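Local coordinates for protein (thiaminase I) (Bacillus subtilis, PDB 3THI), which catalyses the breakdown of thiamin, a base-exchange reaction in which the thiazole part of the vitamin is replaced by another nucleophile, at residues Leu3-Tyr8 against Val32-Thr37; Ala19-Gln24 against Ala288-Gln293. All coordinates share one frame; numbering follows the deposited sequence.

Contact 1. Residues Leu3-Tyr8 against Val32-Thr37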
loop_
_atom_site.group_PDB
_atom_site.type_symbol
_atom_site.label_atom_id
_atom_site.label_comp_id
_atom_site.label_asym_id
_atom_site.label_seq_id
_atom_site.Cartn_x
_atom_site.Cartn_y
_atom_site.Cartn_z
ATOM N N LEU A 3 18.054 -1.706 20.049
ATOM C CA LEU A 3 17.845 -1.256 18.673
ATOM C C LEU A 3 16.552 -0.450 18.579
ATOM O O LEU A 3 15.524 -0.852 19.137
ATOM C CB LEU A 3 17.809 -2.453 17.688
ATOM C CG LEU A 3 19.093 -3.281 17.465
ATOM C CD1 LEU A 3 18.781 -4.538 16.660
ATOM C CD2 LEU A 3 20.157 -2.472 16.751
ATOM N N LYS A 4 16.629 0.716 17.931
ATOM C CA LYS A 4 15.457 1.564 17.723
ATOM C C LYS A 4 14.852 1.127 16.390
ATOM O O LYS A 4 15.518 1.141 15.344
ATOM C CB LYS A 4 15.820 3.046 17.715
ATOM C CG LYS A 4 16.181 3.568 19.088
ATOM C CD LYS A 4 16.458 5.064 19.094
ATOM C CE LYS A 4 16.851 5.520 20.500
ATOM N NZ LYS A 4 17.239 6.956 20.594
ATOM N N VAL A 5 13.595 0.704 16.452
ATOM C CA VAL A 5 12.896 0.180 15.295
ATOM C C VAL A 5 11.593 0.898 15.082
ATOM O O VAL A 5 10.920 1.259 16.045
ATOM C CB VAL A 5 12.506 -1.304 15.523
ATOM C CG1 VAL A 5 12.328 -2.028 14.197
ATOM C CG2 VAL A 5 13.506 -1.996 16.411
ATOM N N ALA A 6 11.211 1.043 13.818
ATOM C CA ALA A 6 9.945 1.669 13.467
ATOM C C ALA A 6 9.212 0.794 12.455
ATOM O O ALA A 6 9.750 0.492 11.383
ATOM C CB ALA A 6 10.163 3.062 12.894
ATOM N N ILE A 7 8.028 0.314 12.835
ATOM C CA ILE A 7 7.205 -0.496 11.935
ATOM C C ILE A 7 6.387 0.451 11.037
ATOM O O ILE A 7 6.332 1.661 11.294
ATOM C CB ILE A 7 6.286 -1.505 12.715
ATOM C CG1 ILE A 7 5.442 -0.814 13.790
ATOM C CG2 ILE A 7 7.131 -2.573 13.355
ATOM C CD1 ILE A 7 4.202 -0.132 13.276
ATOM N N TYR A 8 5.810 -0.072 9.959
ATOM C CA TYR A 8 5.013 0.764 9.057
ATOM C C TYR A 8 3.724 1.188 9.767
ATOM O O TYR A 8 2.890 0.357 10.105
ATOM C CB TYR A 8 4.708 0.021 7.758
ATOM C CG TYR A 8 4.171 0.925 6.683
ATOM C CD1 TYR A 8 4.974 1.913 6.108
ATOM C CD2 TYR A 8 2.857 0.806 6.247
ATOM C CE1 TYR A 8 4.470 2.761 5.122
ATOM C CE2 TYR A 8 2.344 1.645 5.266
ATOM C CZ TYR A 8 3.150 2.619 4.710
ATOM O OH TYR A 8 2.617 3.456 3.759
ATOM N N VAL A 32 18.692 -8.655 23.161
ATOM C CA VAL A 32 18.763 -7.401 22.433
ATOM C C VAL A 32 17.406 -6.723 22.511
ATOM O O VAL A 32 16.414 -7.206 21.950
ATOM C CB VAL A 32 19.149 -7.622 20.961
ATOM C CG1 VAL A 32 19.269 -6.258 20.233
ATOM C CG2 VAL A 32 20.450 -8.412 20.887
ATOM N N LYS A 33 17.380 -5.591 23.200
ATOM C CA LYS A 33 16.161 -4.830 23.392
ATOM C C LYS A 33 15.735 -4.051 22.150
ATOM O O LYS A 33 16.574 -3.608 21.360
ATOM C CB LYS A 33 16.339 -3.884 24.590
ATOM C CG LYS A 33 15.094 -3.108 24.979
ATOM C CD LYS A 33 15.317 -2.256 26.227
ATOM C CE LYS A 33 14.120 -1.318 26.463
ATOM N NZ LYS A 33 14.312 -0.415 27.646
ATOM N N LEU A 34 14.423 -3.933 21.962
ATOM C CA LEU A 34 13.857 -3.187 20.843
ATOM C C LEU A 34 13.142 -1.967 21.396
ATOM O O LEU A 34 12.432 -2.067 22.396
ATOM C CB LEU A 34 12.846 -4.042 20.060
ATOM C CG LEU A 34 13.352 -5.253 19.271
ATOM C CD1 LEU A 34 12.232 -5.811 18.394
ATOM C CD2 LEU A 34 14.532 -4.846 18.397
ATOM N N GLU A 35 13.393 -0.805 20.800
ATOM C CA GLU A 35 12.718 0.420 21.224
ATOM C C GLU A 35 11.901 0.924 20.044
ATOM O O GLU A 35 12.422 1.607 19.159
ATOM C CB GLU A 35 13.705 1.498 21.683
ATOM C CG GLU A 35 13.001 2.753 22.201
ATOM C CD GLU A 35 13.946 3.808 22.766
ATOM O OE1 GLU A 35 14.927 3.453 23.460
ATOM O OE2 GLU A 35 13.685 5.008 22.525
ATOM N N PHE A 36 10.629 0.539 20.014
ATOM C CA PHE A 36 9.745 0.938 18.931
ATOM C C PHE A 36 9.485 2.420 18.945
ATOM O O PHE A 36 9.094 3.000 19.959
ATOM C CB PHE A 36 8.449 0.151 18.972
ATOM C CG PHE A 36 8.620 -1.295 18.615
ATOM C CD1 PHE A 36 8.942 -2.230 19.590
ATOM C CD2 PHE A 36 8.444 -1.724 17.294
ATOM C CE1 PHE A 36 9.083 -3.575 19.265
ATOM C CE2 PHE A 36 8.583 -3.063 16.951
ATOM C CZ PHE A 36 8.902 -3.996 17.941
ATOM N N THR A 37 9.740 3.025 17.796
ATOM C CA THR A 37 9.585 4.454 17.599
ATOM C C THR A 37 8.522 4.718 16.548
ATOM O O THR A 37 8.166 3.834 15.782
ATOM C CB THR A 37 10.914 5.048 17.115
ATOM O OG1 THR A 37 11.980 4.524 17.922
ATOM C CG2 THR A 37 10.904 6.568 17.220
HETATM O O HOH W 1 7.237 1.477 15.464
#

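Contact 2. Residues Ala19-Gln24 against Ala288-Gln293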
loop_
_atom_site.group_PDB
_atom_site.type_symbol
_atom_site.label_atom_id
_atom_site.label_comp_id
_atom_site.label_asym_id
_atom_site.label_seq_id
_atom_site.Cartn_x
_atom_site.Cartn_y
_atom_site.Cartn_z
ATOM N N ALA A 19 3.948 -6.190 18.271
ATOM C CA ALA A 19 3.932 -7.402 19.078
ATOM C C ALA A 19 4.541 -8.566 18.307
ATOM O O ALA A 19 5.370 -9.309 18.846
ATOM C CB ALA A 19 2.523 -7.735 19.504
ATOM N N ALA A 20 4.170 -8.691 17.035
ATOM C CA ALA A 20 4.684 -9.763 16.186
ATOM C C ALA A 20 6.207 -9.684 16.118
ATOM O O ALA A 20 6.903 -10.680 16.357
ATOM C CB ALA A 20 4.073 -9.676 14.765
ATOM N N VAL A 21 6.716 -8.484 15.843
ATOM C CA VAL A 21 8.150 -8.258 15.745
ATOM C C VAL A 21 8.905 -8.559 17.043
ATOM O O VAL A 21 9.942 -9.229 17.022
ATOM C CB VAL A 21 8.445 -6.828 15.273
ATOM C CG1 VAL A 21 9.942 -6.542 15.330
ATOM C CG2 VAL A 21 7.934 -6.652 13.855
ATOM N N LEU A 22 8.376 -8.080 18.169
ATOM C CA LEU A 22 9.003 -8.300 19.475
ATOM C C LEU A 22 9.079 -9.786 19.791
ATOM O O LEU A 22 10.141 -10.298 20.137
ATOM C CB LEU A 22 8.227 -7.582 20.583
ATOM C CG LEU A 22 8.839 -7.639 21.990
ATOM C CD1 LEU A 22 10.101 -6.778 22.031
ATOM C CD2 LEU A 22 7.829 -7.151 23.028
ATOM N N ASP A 23 7.963 -10.482 19.612
ATOM C CA ASP A 23 7.907 -11.911 19.875
ATOM C C ASP A 23 8.902 -12.675 19.008
ATOM O O ASP A 23 9.705 -13.456 19.522
ATOM C CB ASP A 23 6.493 -12.437 19.648
ATOM C CG ASP A 23 6.346 -13.899 20.011
ATOM O OD1 ASP A 23 7.083 -14.382 20.904
ATOM O OD2 ASP A 23 5.483 -14.563 19.405
ATOM N N GLN A 24 8.864 -12.440 17.700
ATOM C CA GLN A 24 9.782 -13.126 16.793
ATOM C C GLN A 24 11.255 -12.751 17.027
ATOM O O GLN A 24 12.143 -13.601 16.888
ATOM C CB GLN A 24 9.384 -12.891 15.338
ATOM C CG GLN A 24 8.037 -13.480 14.986
ATOM C CD GLN A 24 8.024 -14.987 15.074
ATOM O OE1 GLN A 24 9.008 -15.647 14.759
ATOM N NE2 GLN A 24 6.897 -15.543 15.494
ATOM N N ALA A 288 8.358 -14.551 7.131
ATOM C CA ALA A 288 7.035 -15.082 6.905
ATOM C C ALA A 288 6.311 -15.296 8.241
ATOM O O ALA A 288 5.112 -15.007 8.370
ATOM C CB ALA A 288 7.133 -16.378 6.112
ATOM N N ASP A 289 7.053 -15.756 9.244
ATOM C CA ASP A 289 6.497 -15.990 10.577
ATOM C C ASP A 289 5.940 -14.703 11.198
ATOM O O ASP A 289 4.810 -14.682 11.696
ATOM C CB ASP A 289 7.564 -16.574 11.508
ATOM C CG ASP A 289 7.763 -18.065 11.325
ATOM O OD1 ASP A 289 7.202 -18.654 10.381
ATOM O OD2 ASP A 289 8.488 -18.660 12.145
ATOM N N THR A 290 6.750 -13.647 11.183
ATOM C CA THR A 290 6.367 -12.359 11.747
ATOM C C THR A 290 5.162 -11.748 11.042
ATOM O O THR A 290 4.201 -11.345 11.697
ATOM C CB THR A 290 7.522 -11.347 11.669
ATOM O OG1 THR A 290 8.651 -11.856 12.383
ATOM C CG2 THR A 290 7.113 -10.029 12.284
ATOM N N VAL A 291 5.218 -11.680 9.710
ATOM C CA VAL A 291 4.126 -11.099 8.934
ATOM C C VAL A 291 2.830 -11.883 9.107
ATOM O O VAL A 291 1.754 -11.291 9.247
ATOM C CB VAL A 291 4.498 -10.934 7.435
ATOM C CG1 VAL A 291 3.262 -10.574 6.609
ATOM C CG2 VAL A 291 5.524 -9.820 7.282
ATOM N N GLU A 292 2.924 -13.208 9.155
ATOM C CA GLU A 292 1.731 -14.014 9.352
ATOM C C GLU A 292 1.102 -13.706 10.714
ATOM O O GLU A 292 -0.126 -13.573 10.823
ATOM C CB GLU A 292 2.068 -15.499 9.268
ATOM C CG GLU A 292 0.845 -16.406 9.275
ATOM C CD GLU A 292 1.179 -17.857 9.540
ATOM O OE1 GLU A 292 2.364 -18.243 9.445
ATOM O OE2 GLU A 292 0.242 -18.615 9.855
ATOM N N GLN A 293 1.950 -13.555 11.732
ATOM C CA GLN A 293 1.495 -13.269 13.095
ATOM C C GLN A 293 0.870 -11.881 13.210
ATOM O O GLN A 293 -0.112 -11.684 13.916
ATOM C CB GLN A 293 2.664 -13.406 14.079
ATOM C CG GLN A 293 2.262 -13.410 15.539
ATOM C CD GLN A 293 3.458 -13.453 16.481
ATOM O OE1 GLN A 293 3.465 -12.777 17.511
ATOM N NE2 GLN A 293 4.465 -14.235 16.133
HETATM O O HOH W 2 10.688 -17.073 13.363
#

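Contact 1. Residues Leu3-Tyr8 against Val32-Thr37
Leu3 bonds to both Lys33 and Glu35, the two residues flanking its partner Leu34, a compact example of how a parallel beta ladder is zipped by one residue addressing two neighbours. Leu3 N donates to Lys33 O, and Leu3 O takes the amide of Glu35, N to O 2.7 Å. Val5 repeats the pattern with Glu35 O and Thr37 N. The bond from Val5 N to Glu35 O is longer, 3.1 Å, and enters from above the carbonyl plane; from the opposite face of that plane Thr37 OG1 reaches the same oxygen at 3.2 Å. With OG1 beside its own backbone N (chi1 -46°), Thr37 turns its hydroxyl back along the strand, and two donors grip Glu35 O. Beyond the direct bonds, water 1 takes the amide of Ile7 and donates to Thr37 O at 2.6 Å.

On the face that Val5 shares with Leu34 and Phe36, Leu34 CD2 presses against Val5 CG2 at 3.6 Å. Just past the ladder, Ile7 CG2 meets the edge of the Phe36 ring, near its plane, 3.9 Å from CE2. On the other face Lys4 and Glu35 run side by side, both extended. Their charges stay apart, Lys4 NZ lying 4.5 Å from Glu35 OE2, and the ammonium group makes its salt bridge with Asp49.

The two short strand segments are twisted 41° against each other and belong to a beta-alpha-beta unit whose connecting helix, 14-28, packs on Leu3, Leu34 and Phe36. Leu281 and Met285 of helix 275-286 cover Val5 on the same face, and strand 52-56 pairs with strand 2-6 through Lys4 and Ala6.

Contact 2. Residues Ala19-Gln24 against Ala288-Gln293
The amide of Gln24 and the carboxylate of Asp289 stand steeply to each other, and water 2 joins them, donating to Gln24 OE1 at 2.6 Å and to Asp289 OD2 at 3.0 Å. Gln24 OE1 also comes within 3.7 Å of Asp289 CB. The amide planes of Gln24 and Gln293 are 73° apart, far from stacked, and the two side chains cross at a slant. The carboxylate of Asp23 lies off the end of the Gln293 amide, its plane steeply turned from it. That carboxylate has its salt bridge with Arg27, farther along its own helix.

This is an example of knobs-into-holes packing between two helices, with Gln293 as the knob set among Ala19, Ala20, Asp23 and Gln24. The axes approach to 8.6 Å and run at 144°, closer to antiparallel than to perpendicular.

Gln24 gets its amide to this spot by a bend at chi2 (-65°), which lays its chain along Thr290, the two side chains sliding past each other in opposite directions. Gln24 CG comes within 3.1 Å of Thr290 OG1, a hydroxyl already hydrogen-bonded to Val284 O and Ser287 OG. Replacing Gln24 by alanine takes away its amide, which is likely to leave water 2 without one of its two acceptors and open a gap against Thr290 and Asp289. At Ala20 the helices come close, its CB 3.5 Å from Thr290 O; beside it Thr290 CG2 meets Val21 CG2 at 3.8 Å. Elsewhere on helix 288-295, Glu292 touches helix 312-318.

Contacts 1 and 2 lie about 13 Å apart, centre to centre, and are linked by helix 14-28, which supplies one segment of contact 2 and packs on the strands of contact 1. Along the chain their segments alternate: 3-8, 19-24, 32-37 and, after 250 further residues, 288-293. Contact 1 pairs the two strands that flank the helix in sequence, and contact 2 packs a much later helix on it. Val21 ties the two, its CG1 lying 3.8 Å from Phe36 CZ and its CG2 4.2 Å from Ile7 CG2. The layering of helix on sheet on one side of the molecule is consistent with the periplasmic-binding-protein clan, in which chain segments remote in sequence complete one lobe.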